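Local coordinates for protein probable chitinase A (Chromobacterium violaceum, PDB 4TX8) that probably hydrolyses the internal linkages of chitin as a family 18 glycoside hydrolase, and carries a carbohydrate-binding module, at residues A274-I279 with E325-A330; S287-Q292 with K338-D343; G311-L316 with V366-T371; M315-S320 with V382-A387; K321-G326 with D343-G348. One frame throughout, in Å; residues are numbered along the deposited sequence.

In the fold
Following the chain from the N terminus, contact 1 closes a loop from helix 276-281 to the hairpin strand 326-328. Contact 2 starts on the next strand, 288-292, and ends beyond the hairpin at 338-343, so the two cross. Contacts 3 and 4 both set out from the first half of helix 313-325; one goes to helix 363-375 and the other to the loop at 382-387, and each crosses contacts 1 and 2. Contact 5, which begins where contact 1 ends, crosses contact 2 and nests inside both 3 and 4 as it joins the end of the helix to strand 345-350. Together they fasten helix 313-325 and its hairpin to one flank of the barrel.

Contact 1. Residues A274-I279 with E325-A330; sequences AYLPII and EGFPIA
The short helix 276-281, which leads from barrel strand 251-254 to strand 288-292, meets the beta hairpin of strands 326-328 and 336-338 through Leu276, whose two methyls are shared between Ile329 and Phe327. Leu276 CD1 comes tip to tip with Ile329, lying 3.6 Å from Ile329 CD1 and 3.9 Å from Ile329 CG1. The other branch takes the ring: Leu276 CD2 approaches Phe327 CZ, the far carbon of the phenyl group, at 3.8 Å, the two side chains coming from opposite directions. Phe327 reaches this far because its CG lies between the backbone N and the carbonyl carbon (chi1 57°), which swings the ring off the strand toward the helix.

Within the family 18 catalytic domain, a (beta/alpha)8 barrel, the hairpin follows directly on helix 313-325. Gly326 makes the change of direction, being the first residue to leave helical geometry, with a positive phi of 94°. Phe327 also meets the ring of Phe337 on the partner strand, with planes about 35° apart, and Phe337 in turn touches Leu276 and Ile279, so the apolar cluster spans both strands of the hairpin. Inward, the side chains of Ile279 and Tyr275 both rest on Met254 of strand 251-254. Tyr275 O accepts the backbone N of Ile279 at 3.0 Å, a bond of the helix's first turn. Ile278 CD1 sits 4.0 Å above one face of the Tyr275 ring, over its centre, while Ile279 CG1 lies in plane at the ring edge.

Contact 2. Residues S287-Q292 with K338-D343; sequences SVIHVQ and KGLRPD
The chain from Ser287 to Ile289, entering strand 288-292, runs at 115° to the path from Leu340 to Asp343. Ile289 CA and Leu340 CA are 9.4 Å apart, and side chains bridge the two there. Ile289 and Leu340 cross at about a right angle, with Ile289 CG2 3.7 Å from Leu340 CD1. It is the short branch of Ile289 that makes this touch, because CG1 has turned anti to the backbone N (chi1 175°).

At the other end the backbones draw together: Ser287 O comes within 3.4 Å of Asp343 O, both being acceptors, with a water beside them. That water joins Asp343 OD1, at 2.8 Å, to Ser287 O, at 2.7 Å, though it has more acceptors around it than it can serve at once. Arg341 grips the Asp343 carboxylate side-on, NE to OD2 at 2.9 Å and NH2 to OD1 at 2.9 Å, each oxygen using its syn lone pair; the NE bond lies in the guanidinium plane and the NH2 bond is tilted from it. Arg392 NE bonds Asp343 O.

This is the entry end of two neighbouring parallel strands, 288-292 and 345-350, at the N-terminal rim of a (beta/alpha)8 barrel.

Contact 3. Residues G311-L316 with V366-T371; sequences GSADML and VAKALT. With FLC (citrate anion), chain H.
Ala313 and Leu316, one turn apart at the start of helix 313-325, both rest on Ala369 of helix 363-375. Ser312 opens the helix as its N-cap: OG, turned between the backbone N and the carbonyl carbon (chi1 77°), accepts Met315 N at 3.1 Å, with an N-H...O angle of 155°, and is also bonded to Ala309 O. At Ala313 the backbones come closest, Ala313 CA to Ala369 CA being 5.0 Å; with only methyls to accommodate, Ala313 CB stands 4.2 Å from Ala369 CB. Ala313 N gives a weak bond to a citrate carboxylate, and Asp314 N another weak bond to a second carboxylate of the same ion. The Asp314 side chain starts out away from helix 363-375; its OD1 takes Val382 N and its OD2 bonds Ser381 OG. Leu316 completes the seam, its CB 4.0 Å and its CD1 4.1 Å from Ala369 CB.

Lys368, its chain bent at chi3 (47°), brings NZ to citrate OB2 at 2.7 Å and citrate OG1 at 3.2 Å, while Thr365 OG1 bonds the same ion. The N-terminus of helix 313-325 probably helps to hold the anion. The citrate itself probably comes from the crystallisation liquor. Two successive helices of a (beta/alpha)8 barrel lie side by side here, and both pack on Phe347 of the intervening strand 345-350.

Contact 4. Residues M315-S320 with V382-A387; sequences MLVGGS and VKPAQA
Pro384 meets the helix through CD, 4.2 Å from Val317 CG1. The flat group here is the peptide carbonyl of Leu316, which is held from both faces, Ser320 N donating to Leu316 O from one side at 3.1 Å and Ser320 OG from the other at 2.8 Å. Leu316 O thus takes two bonds from one residue; the hydroxyl is tilted 22° from the carbonyl plane, and the serine is tied down along its own helix.

The apolar core is a pair of valines sliding past each other in opposite directions. Val317 CG1 is 3.9 Å from Val382 CG1 and equally far from Val382 O, so the same methyl touches both the side chain and the backbone of the loop as well as Pro384. On Val382 the touching branch is the one anti to the backbone N (chi1 175°), which carries CG1 in over the helix backbone to 4.0 Å from Gly318 N.

A polar bond flanks this core, where Lys321 NZ, one turn further along the helix, reaches Lys383 O. Val317 and Pro384 both also touch Cys372, half of the disulfide with Cys379. The loop is thus laid across helix 313-325 on its way from helix 363-375 to strand 393-397, an alpha-to-beta connection on the outside of the (beta/alpha)8 barrel.

Contact 5. Residues K321-G326 with D343-G348; sequences KMLIEG and DQVAFG
Val345 sets its two methyls against neighbouring residues of the last turn of helix 313-325. Its CG2 meets Ile324 CG1 at 3.8 Å and Leu323 CB at 4.1 Å, while its CG1 lies 4.1 Å from Leu323 CD1 and at the same distance from Leu323 CB. The valine therefore straddles the base of Leu323 with both branches, and both helix side chains pass it at a slant. Ile324 joins in with CG1 anti to the carbonyl carbon (chi1 -60°), a branch that brings the end of the side chain back to the strand.

Strands 288-292 and 345-350 are parallel neighbours with helix 313-325 between them in the chain, a beta-alpha-beta crossover of the (beta/alpha)8 barrel, and Val345 packs at its far end, where the helix runs out. Leu323 also touches Val291 of the first strand, so one leucine bears on both.

Farther out, backbone bonds fix the partners. Gln344 O accepts Ile289 N at 2.7 Å. Leu323 O accepts Leu340 N at 2.8 Å. Val345 pairs with Arg392 on its other side. Gln344 NE2 is bonded to the carbonyl oxygens of Arg283 and Leu286, holding the entry to the strand.

Contact 1. Residues A274-I279 with E325-A330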
# COMPACT_ATOMS: atom_id res chain seq x y z
N ALA A 274 -8.02 -3.60 17.36
CA ALA A 274 -8.67 -2.29 17.50
C ALA A 274 -9.29 -1.79 16.20
O ALA A 274 -10.17 -0.92 16.22
CB ALA A 274 -7.69 -1.27 18.04
N TYR A 275 -8.84 -2.32 15.07
CA TYR A 275 -9.33 -1.87 13.77
C TYR A 275 -10.60 -2.60 13.32
O TYR A 275 -11.27 -2.17 12.38
CB TYR A 275 -8.25 -2.05 12.70
CG TYR A 275 -8.09 -0.87 11.78
CD1 TYR A 275 -8.86 -0.74 10.63
CD2 TYR A 275 -7.16 0.13 12.06
CE1 TYR A 275 -8.71 0.34 9.78
CE2 TYR A 275 -7.00 1.21 11.22
CZ TYR A 275 -7.77 1.31 10.09
OH TYR A 275 -7.61 2.40 9.25
N LEU A 276 -10.93 -3.70 13.99
CA LEU A 276 -12.02 -4.56 13.53
C LEU A 276 -13.40 -3.87 13.48
O LEU A 276 -14.14 -4.07 12.51
CB LEU A 276 -12.09 -5.83 14.39
CG LEU A 276 -10.86 -6.75 14.32
CD1 LEU A 276 -10.95 -7.85 15.37
CD2 LEU A 276 -10.69 -7.34 12.93
N PRO A 277 -13.76 -3.07 14.49
CA PRO A 277 -15.05 -2.39 14.31
C PRO A 277 -15.03 -1.30 13.24
O PRO A 277 -16.08 -0.96 12.71
CB PRO A 277 -15.33 -1.79 15.70
CG PRO A 277 -14.02 -1.75 16.39
CD PRO A 277 -13.23 -2.89 15.86
N ILE A 278 -13.85 -0.78 12.91
CA ILE A 278 -13.72 0.19 11.82
C ILE A 278 -14.01 -0.49 10.48
O ILE A 278 -14.78 0.03 9.66
CB ILE A 278 -12.32 0.84 11.79
CG1 ILE A 278 -12.07 1.61 13.08
CG2 ILE A 278 -12.18 1.75 10.58
CD1 ILE A 278 -10.66 2.17 13.20
N ILE A 279 -13.40 -1.65 10.27
CA ILE A 279 -13.66 -2.47 9.09
C ILE A 279 -15.14 -2.86 9.02
O ILE A 279 -15.77 -2.76 7.97
CB ILE A 279 -12.81 -3.75 9.09
CG1 ILE A 279 -11.32 -3.41 9.11
CG2 ILE A 279 -13.16 -4.62 7.89
CD1 ILE A 279 -10.43 -4.59 9.45
N GLU A 325 -12.90 -15.54 5.50
CA GLU A 325 -13.75 -16.50 6.20
C GLU A 325 -14.35 -15.92 7.47
O GLU A 325 -15.44 -16.30 7.89
CB GLU A 325 -12.98 -17.78 6.57
CG GLU A 325 -11.92 -18.22 5.58
CD GLU A 325 -12.48 -19.00 4.42
OE1 GLU A 325 -13.71 -18.96 4.19
OE2 GLU A 325 -11.67 -19.65 3.72
N GLY A 326 -13.61 -15.01 8.10
CA GLY A 326 -14.00 -14.51 9.40
C GLY A 326 -13.30 -15.31 10.49
O GLY A 326 -12.72 -16.36 10.22
N PHE A 327 -13.36 -14.81 11.72
CA PHE A 327 -12.69 -15.45 12.84
C PHE A 327 -13.22 -14.93 14.17
O PHE A 327 -13.73 -13.81 14.24
CB PHE A 327 -11.17 -15.23 12.75
CG PHE A 327 -10.76 -13.78 12.70
CD1 PHE A 327 -10.66 -13.11 11.49
CD2 PHE A 327 -10.47 -13.10 13.87
CE1 PHE A 327 -10.27 -11.78 11.45
CE2 PHE A 327 -10.08 -11.77 13.84
CZ PHE A 327 -9.98 -11.11 12.62
N PRO A 328 -13.13 -15.75 15.22
CA PRO A 328 -13.57 -15.30 16.54
C PRO A 328 -12.63 -14.25 17.13
O PRO A 328 -11.43 -14.26 16.87
CB PRO A 328 -13.57 -16.58 17.38
CG PRO A 328 -12.62 -17.49 16.69
CD PRO A 328 -12.73 -17.17 15.23
N ILE A 329 -13.19 -13.34 17.92
CA ILE A 329 -12.41 -12.29 18.56
C ILE A 329 -12.24 -12.63 20.03
O ILE A 329 -13.20 -13.03 20.68
CB ILE A 329 -13.09 -10.91 18.39
CG1 ILE A 329 -13.21 -10.56 16.91
CG2 ILE A 329 -12.32 -9.83 19.14
CD1 ILE A 329 -14.03 -9.32 16.64
N ALA A 330 -11.03 -12.49 20.55
CA ALA A 330 -10.78 -12.73 21.98
C ALA A 330 -11.44 -11.65 22.84
O ALA A 330 -10.80 -11.02 23.68
CB ALA A 330 -9.29 -12.80 22.25

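Contact 2. Residues S287-Q292 with K338-D343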
# COMPACT_ATOMS: atom_id res chain seq x y z
N SER A 287 -13.46 -0.71 -0.52
CA SER A 287 -13.05 -1.19 -1.84
C SER A 287 -12.04 -2.33 -1.70
O SER A 287 -12.18 -3.37 -2.33
CB SER A 287 -12.44 -0.06 -2.67
OG SER A 287 -13.28 1.09 -2.68
N VAL A 288 -11.01 -2.11 -0.87
CA VAL A 288 -10.05 -3.16 -0.58
C VAL A 288 -9.31 -2.89 0.73
O VAL A 288 -8.94 -1.76 1.02
CB VAL A 288 -9.01 -3.33 -1.73
CG1 VAL A 288 -8.27 -2.03 -2.00
CG2 VAL A 288 -8.03 -4.46 -1.42
N ILE A 289 -9.13 -3.93 1.54
CA ILE A 289 -8.22 -3.82 2.66
C ILE A 289 -6.99 -4.65 2.37
O ILE A 289 -7.08 -5.83 2.02
CB ILE A 289 -8.86 -4.27 4.00
CG1 ILE A 289 -7.81 -4.26 5.11
CG2 ILE A 289 -9.51 -5.65 3.87
CD1 ILE A 289 -8.36 -4.53 6.49
N HIS A 290 -5.82 -4.02 2.46
CA HIS A 290 -4.57 -4.73 2.29
C HIS A 290 -3.73 -4.57 3.55
O HIS A 290 -3.00 -3.58 3.71
CB HIS A 290 -3.81 -4.25 1.05
CG HIS A 290 -4.03 -2.80 0.73
ND1 HIS A 290 -3.73 -1.79 1.61
CD2 HIS A 290 -4.51 -2.20 -0.39
CE1 HIS A 290 -4.02 -0.62 1.06
NE2 HIS A 290 -4.49 -0.85 -0.16
N VAL A 291 -3.86 -5.53 4.45
CA VAL A 291 -3.14 -5.53 5.71
C VAL A 291 -1.64 -5.56 5.45
O VAL A 291 -1.16 -6.21 4.52
CB VAL A 291 -3.58 -6.72 6.59
CG1 VAL A 291 -2.55 -7.04 7.66
CG2 VAL A 291 -4.94 -6.44 7.22
N GLN A 292 -0.90 -4.82 6.26
CA GLN A 292 0.55 -4.81 6.17
C GLN A 292 1.12 -6.02 6.90
O GLN A 292 1.09 -6.09 8.13
CB GLN A 292 1.12 -3.50 6.73
CG GLN A 292 0.67 -2.26 5.93
CD GLN A 292 0.93 -0.95 6.64
OE1 GLN A 292 1.40 -0.92 7.78
NE2 GLN A 292 0.64 0.16 5.97
N LYS A 338 -17.01 -10.79 10.97
CA LYS A 338 -17.66 -11.36 9.79
C LYS A 338 -16.80 -11.15 8.56
O LYS A 338 -16.32 -10.05 8.30
CB LYS A 338 -19.04 -10.74 9.59
CG LYS A 338 -19.99 -10.97 10.75
CD LYS A 338 -20.22 -12.46 10.97
CE LYS A 338 -20.47 -12.78 12.43
NZ LYS A 338 -20.68 -14.24 12.63
N GLY A 339 -16.61 -12.22 7.79
CA GLY A 339 -15.73 -12.20 6.64
C GLY A 339 -16.12 -11.21 5.56
O GLY A 339 -17.28 -10.82 5.44
N LEU A 340 -15.13 -10.79 4.78
CA LEU A 340 -15.35 -9.88 3.66
C LEU A 340 -15.38 -10.66 2.34
O LEU A 340 -14.99 -11.82 2.30
CB LEU A 340 -14.25 -8.82 3.60
CG LEU A 340 -14.11 -7.89 4.80
CD1 LEU A 340 -12.74 -7.21 4.80
CD2 LEU A 340 -15.22 -6.85 4.79
N ARG A 341 -15.83 -10.00 1.28
CA ARG A 341 -15.74 -10.59 -0.05
C ARG A 341 -14.27 -10.67 -0.47
O ARG A 341 -13.48 -9.80 -0.10
CB ARG A 341 -16.53 -9.77 -1.07
CG ARG A 341 -18.02 -9.66 -0.79
CD ARG A 341 -18.72 -9.02 -1.97
NE ARG A 341 -17.98 -7.86 -2.45
CZ ARG A 341 -18.18 -6.62 -2.02
NH1 ARG A 341 -19.11 -6.38 -1.11
NH2 ARG A 341 -17.45 -5.62 -2.50
N PRO A 342 -13.91 -11.70 -1.24
CA PRO A 342 -12.55 -11.81 -1.77
C PRO A 342 -12.11 -10.58 -2.55
O PRO A 342 -10.93 -10.22 -2.50
CB PRO A 342 -12.62 -13.04 -2.68
CG PRO A 342 -13.71 -13.88 -2.08
CD PRO A 342 -14.72 -12.89 -1.55
N ASP A 343 -13.03 -9.92 -3.25
CA ASP A 343 -12.67 -8.74 -4.04
C ASP A 343 -12.34 -7.54 -3.15
O ASP A 343 -11.89 -6.50 -3.64
CB ASP A 343 -13.79 -8.37 -5.02
CG ASP A 343 -15.08 -7.97 -4.32
OD1 ASP A 343 -15.17 -6.84 -3.80
OD2 ASP A 343 -16.03 -8.79 -4.31
O HOH W 1 -14.02 -4.33 -4.07

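Contact 3. Residues G311-L316 with V366-T371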
# COMPACT_ATOMS: atom_id res chain seq x y z
N GLY A 311 7.21 -13.40 6.26
CA GLY A 311 7.87 -13.54 4.98
C GLY A 311 7.47 -14.80 4.24
O GLY A 311 7.99 -15.08 3.16
N SER A 312 6.56 -15.57 4.82
CA SER A 312 6.08 -16.78 4.16
C SER A 312 4.79 -16.53 3.38
O SER A 312 4.02 -15.63 3.71
CB SER A 312 5.86 -17.91 5.17
OG SER A 312 4.66 -17.73 5.89
N ALA A 313 4.60 -17.32 2.34
CA ALA A 313 3.36 -17.34 1.57
C ALA A 313 2.20 -17.76 2.45
O ALA A 313 1.10 -17.22 2.33
CB ALA A 313 3.49 -18.28 0.39
N ASP A 314 2.44 -18.73 3.33
CA ASP A 314 1.43 -19.20 4.27
C ASP A 314 0.83 -18.04 5.08
O ASP A 314 -0.40 -17.97 5.26
CB ASP A 314 2.01 -20.25 5.22
CG ASP A 314 1.98 -21.66 4.64
OD1 ASP A 314 1.23 -21.91 3.66
OD2 ASP A 314 2.70 -22.52 5.19
N MET A 315 1.68 -17.15 5.57
CA MET A 315 1.21 -16.01 6.35
C MET A 315 0.33 -15.10 5.50
O MET A 315 -0.69 -14.60 5.96
CB MET A 315 2.39 -15.22 6.93
CG MET A 315 2.00 -13.96 7.70
SD MET A 315 3.33 -13.21 8.65
CE MET A 315 2.55 -11.73 9.25
N LEU A 316 0.74 -14.89 4.26
CA LEU A 316 -0.05 -14.08 3.34
C LEU A 316 -1.39 -14.74 3.06
O LEU A 316 -2.44 -14.10 3.07
CB LEU A 316 0.71 -13.84 2.04
CG LEU A 316 2.08 -13.17 2.17
CD1 LEU A 316 2.69 -12.97 0.79
CD2 LEU A 316 1.97 -11.85 2.91
N VAL A 366 5.18 -14.23 -3.53
CA VAL A 366 3.94 -13.53 -3.83
C VAL A 366 3.12 -14.33 -4.84
O VAL A 366 1.92 -14.54 -4.64
CB VAL A 366 4.20 -12.11 -4.39
CG1 VAL A 366 2.92 -11.48 -4.90
CG2 VAL A 366 4.84 -11.22 -3.31
N ALA A 367 3.77 -14.78 -5.91
CA ALA A 367 3.08 -15.57 -6.93
C ALA A 367 2.45 -16.83 -6.34
O ALA A 367 1.33 -17.19 -6.70
CB ALA A 367 4.05 -15.94 -8.05
N LYS A 368 3.18 -17.49 -5.44
CA LYS A 368 2.67 -18.70 -4.80
C LYS A 368 1.43 -18.42 -3.96
O LYS A 368 0.46 -19.18 -4.00
CB LYS A 368 3.75 -19.33 -3.91
CG LYS A 368 4.67 -20.31 -4.63
CD LYS A 368 5.78 -20.78 -3.71
CE LYS A 368 5.23 -21.20 -2.35
NZ LYS A 368 6.30 -21.35 -1.33
N ALA A 369 1.46 -17.33 -3.20
CA ALA A 369 0.32 -16.95 -2.37
C ALA A 369 -0.89 -16.61 -3.24
O ALA A 369 -2.02 -16.96 -2.89
CB ALA A 369 0.68 -15.77 -1.47
N LEU A 370 -0.66 -15.95 -4.36
CA LEU A 370 -1.74 -15.57 -5.27
C LEU A 370 -2.43 -16.77 -5.90
O LEU A 370 -3.65 -16.89 -5.83
CB LEU A 370 -1.21 -14.65 -6.37
CG LEU A 370 -0.92 -13.20 -5.97
CD1 LEU A 370 -0.30 -12.45 -7.13
CD2 LEU A 370 -2.19 -12.51 -5.49
N THR A 371 -1.66 -17.66 -6.52
CA THR A 371 -2.23 -18.83 -7.17
C THR A 371 -2.91 -19.76 -6.16
O THR A 371 -3.92 -20.38 -6.47
CB THR A 371 -1.16 -19.63 -7.95
OG1 THR A 371 -0.20 -20.17 -7.04
CG2 THR A 371 -0.46 -18.73 -8.96
CAC FLC H . 9.82 -19.36 2.17
CA FLC H . 8.56 -20.09 2.53
CB FLC H . 7.45 -20.12 1.53
CBC FLC H . 7.65 -19.02 0.53
CG FLC H . 6.15 -19.87 2.22
CGC FLC H . 5.14 -20.95 2.40
OA1 FLC H . 10.72 -19.93 1.50
OA2 FLC H . 9.98 -18.16 2.53
OB1 FLC H . 7.59 -17.82 0.91
OB2 FLC H . 7.87 -19.30 -0.68
OG1 FLC H . 4.66 -21.53 1.39
OG2 FLC H . 4.76 -21.27 3.56
OHB FLC H . 7.42 -21.33 0.88

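Contact 4. Residues M315-S320 with V382-A387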
# COMPACT_ATOMS: atom_id res chain seq x y z
N MET A 315 1.68 -17.15 5.57
CA MET A 315 1.21 -16.01 6.35
C MET A 315 0.33 -15.10 5.50
O MET A 315 -0.69 -14.60 5.96
CB MET A 315 2.39 -15.22 6.93
CG MET A 315 2.00 -13.96 7.70
SD MET A 315 3.33 -13.21 8.65
CE MET A 315 2.55 -11.73 9.25
N LEU A 316 0.74 -14.89 4.26
CA LEU A 316 -0.05 -14.08 3.34
C LEU A 316 -1.39 -14.74 3.06
O LEU A 316 -2.44 -14.10 3.07
CB LEU A 316 0.71 -13.84 2.04
CG LEU A 316 2.08 -13.17 2.17
CD1 LEU A 316 2.69 -12.97 0.79
CD2 LEU A 316 1.97 -11.85 2.91
N VAL A 317 -1.36 -16.05 2.81
CA VAL A 317 -2.58 -16.80 2.54
C VAL A 317 -3.45 -16.84 3.80
O VAL A 317 -4.66 -16.62 3.73
CB VAL A 317 -2.27 -18.24 2.07
CG1 VAL A 317 -3.55 -19.04 1.91
CG2 VAL A 317 -1.49 -18.20 0.76
N GLY A 318 -2.81 -17.11 4.94
CA GLY A 318 -3.51 -17.20 6.21
C GLY A 318 -4.17 -15.90 6.63
O GLY A 318 -5.33 -15.89 7.04
N GLY A 319 -3.43 -14.80 6.54
CA GLY A 319 -3.96 -13.49 6.86
C GLY A 319 -5.16 -13.16 5.99
O GLY A 319 -6.16 -12.62 6.47
N SER A 320 -5.06 -13.51 4.71
CA SER A 320 -6.13 -13.24 3.77
C SER A 320 -7.35 -14.13 4.04
O SER A 320 -8.49 -13.67 3.93
CB SER A 320 -5.63 -13.43 2.34
OG SER A 320 -4.54 -12.56 2.07
N VAL A 382 -0.92 -24.08 4.43
CA VAL A 382 -2.15 -23.32 4.61
C VAL A 382 -2.93 -23.24 3.31
O VAL A 382 -2.44 -22.73 2.30
CB VAL A 382 -1.87 -21.90 5.14
CG1 VAL A 382 -3.15 -21.08 5.21
CG2 VAL A 382 -1.20 -21.97 6.51
N LYS A 383 -4.16 -23.75 3.33
CA LYS A 383 -4.98 -23.87 2.13
C LYS A 383 -6.37 -23.28 2.34
O LYS A 383 -7.02 -23.56 3.35
CB LYS A 383 -5.10 -25.35 1.74
CG LYS A 383 -4.95 -25.64 0.26
CD LYS A 383 -5.41 -27.05 -0.08
CE LYS A 383 -4.88 -27.51 -1.42
NZ LYS A 383 -5.47 -28.81 -1.84
N PRO A 384 -6.83 -22.45 1.39
CA PRO A 384 -8.20 -21.93 1.45
C PRO A 384 -9.23 -23.06 1.40
O PRO A 384 -8.95 -24.10 0.81
CB PRO A 384 -8.30 -21.05 0.20
CG PRO A 384 -6.90 -20.74 -0.17
CD PRO A 384 -6.09 -21.93 0.23
N ALA A 385 -10.39 -22.86 2.01
CA ALA A 385 -11.45 -23.86 1.98
C ALA A 385 -11.94 -24.03 0.54
O ALA A 385 -12.08 -25.15 0.04
CB ALA A 385 -12.60 -23.46 2.89
N GLN A 386 -12.21 -22.90 -0.11
CA GLN A 386 -12.54 -22.89 -1.52
C GLN A 386 -11.67 -21.86 -2.23
O GLN A 386 -11.10 -20.97 -1.58
CB GLN A 386 -14.02 -22.58 -1.74
CG GLN A 386 -14.53 -21.37 -0.97
CD GLN A 386 -15.90 -20.91 -1.43
OE1 GLN A 386 -16.21 -20.97 -2.62
NE2 GLN A 386 -16.72 -20.46 -0.49
N ALA A 387 -11.56 -21.97 -3.54
CA ALA A 387 -10.78 -21.02 -4.32
C ALA A 387 -11.46 -19.65 -4.31
O ALA A 387 -12.68 -19.56 -4.23
CB ALA A 387 -10.60 -21.52 -5.75

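Contact 5. Residues K321-G326 with D343-G348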
# COMPACT_ATOMS: atom_id res chain seq x y z
N LYS A 321 -7.11 -15.38 4.41
CA LYS A 321 -8.20 -16.29 4.75
C LYS A 321 -9.01 -15.77 5.94
O LYS A 321 -10.23 -15.79 5.91
CB LYS A 321 -7.68 -17.69 5.08
CG LYS A 321 -7.42 -18.56 3.86
CD LYS A 321 -6.92 -19.93 4.27
CE LYS A 321 -7.94 -20.67 5.11
NZ LYS A 321 -7.47 -22.02 5.49
N MET A 322 -8.31 -15.29 6.96
CA MET A 322 -8.99 -14.77 8.15
C MET A 322 -9.94 -13.63 7.81
O MET A 322 -11.05 -13.56 8.35
CB MET A 322 -7.97 -14.31 9.19
CG MET A 322 -7.17 -15.46 9.81
SD MET A 322 -6.02 -14.91 11.08
CE MET A 322 -7.15 -14.25 12.31
N LEU A 323 -9.53 -12.77 6.89
CA LEU A 323 -10.35 -11.63 6.49
C LEU A 323 -11.55 -12.06 5.64
O LEU A 323 -12.59 -11.41 5.66
CB LEU A 323 -9.52 -10.60 5.74
CG LEU A 323 -8.62 -9.73 6.62
CD1 LEU A 323 -7.63 -8.94 5.79
CD2 LEU A 323 -9.48 -8.80 7.47
N ILE A 324 -11.40 -13.16 4.91
CA ILE A 324 -12.46 -13.63 4.03
C ILE A 324 -13.43 -14.58 4.74
O ILE A 324 -14.64 -14.45 4.60
CB ILE A 324 -11.89 -14.31 2.77
CG1 ILE A 324 -11.03 -13.32 1.99
CG2 ILE A 324 -13.01 -14.86 1.90
CD1 ILE A 324 -10.30 -13.93 0.81
N GLU A 325 -12.90 -15.54 5.50
CA GLU A 325 -13.75 -16.50 6.20
C GLU A 325 -14.35 -15.92 7.47
O GLU A 325 -15.44 -16.30 7.89
CB GLU A 325 -12.98 -17.78 6.57
CG GLU A 325 -11.92 -18.22 5.58
CD GLU A 325 -12.48 -19.00 4.42
OE1 GLU A 325 -13.71 -18.96 4.19
OE2 GLU A 325 -11.67 -19.65 3.72
N GLY A 326 -13.61 -15.01 8.10
CA GLY A 326 -14.00 -14.51 9.40
C GLY A 326 -13.30 -15.31 10.49
O GLY A 326 -12.72 -16.36 10.22
N ASP A 343 -13.03 -9.92 -3.25
CA ASP A 343 -12.67 -8.74 -4.04
C ASP A 343 -12.34 -7.54 -3.15
O ASP A 343 -11.89 -6.50 -3.64
CB ASP A 343 -13.79 -8.37 -5.02
CG ASP A 343 -15.08 -7.97 -4.32
OD1 ASP A 343 -15.17 -6.84 -3.80
OD2 ASP A 343 -16.03 -8.79 -4.31
N GLN A 344 -12.56 -7.68 -1.84
CA GLN A 344 -12.27 -6.62 -0.88
C GLN A 344 -10.96 -6.85 -0.14
O GLN A 344 -10.60 -6.07 0.75
CB GLN A 344 -13.39 -6.49 0.15
CG GLN A 344 -14.71 -5.96 -0.39
CD GLN A 344 -15.77 -5.92 0.69
OE1 GLN A 344 -16.24 -6.96 1.15
NE2 GLN A 344 -16.14 -4.72 1.11
N VAL A 345 -10.26 -7.92 -0.48
CA VAL A 345 -9.09 -8.31 0.29
C VAL A 345 -7.84 -8.46 -0.59
O VAL A 345 -7.87 -9.09 -1.65
CB VAL A 345 -9.34 -9.64 1.04
CG1 VAL A 345 -8.13 -10.01 1.89
CG2 VAL A 345 -10.58 -9.52 1.92
N ALA A 346 -6.75 -7.86 -0.12
CA ALA A 346 -5.45 -8.00 -0.75
C ALA A 346 -4.41 -8.12 0.37
O ALA A 346 -4.75 -7.92 1.54
CB ALA A 346 -5.15 -6.81 -1.65
N PHE A 347 -3.17 -8.46 0.04
CA PHE A 347 -2.14 -8.47 1.08
C PHE A 347 -1.01 -7.49 0.78
O PHE A 347 -0.59 -7.32 -0.36
CB PHE A 347 -1.60 -9.89 1.30
CG PHE A 347 -1.08 -10.58 0.06
CD1 PHE A 347 0.19 -10.30 -0.44
CD2 PHE A 347 -1.83 -11.56 -0.57
CE1 PHE A 347 0.68 -10.96 -1.56
CE2 PHE A 347 -1.35 -12.22 -1.69
CZ PHE A 347 -0.10 -11.92 -2.18
N GLY A 348 -0.52 -6.84 1.84
CA GLY A 348 0.53 -5.85 1.73
C GLY A 348 1.89 -6.37 2.16
O GLY A 348 2.04 -6.96 3.23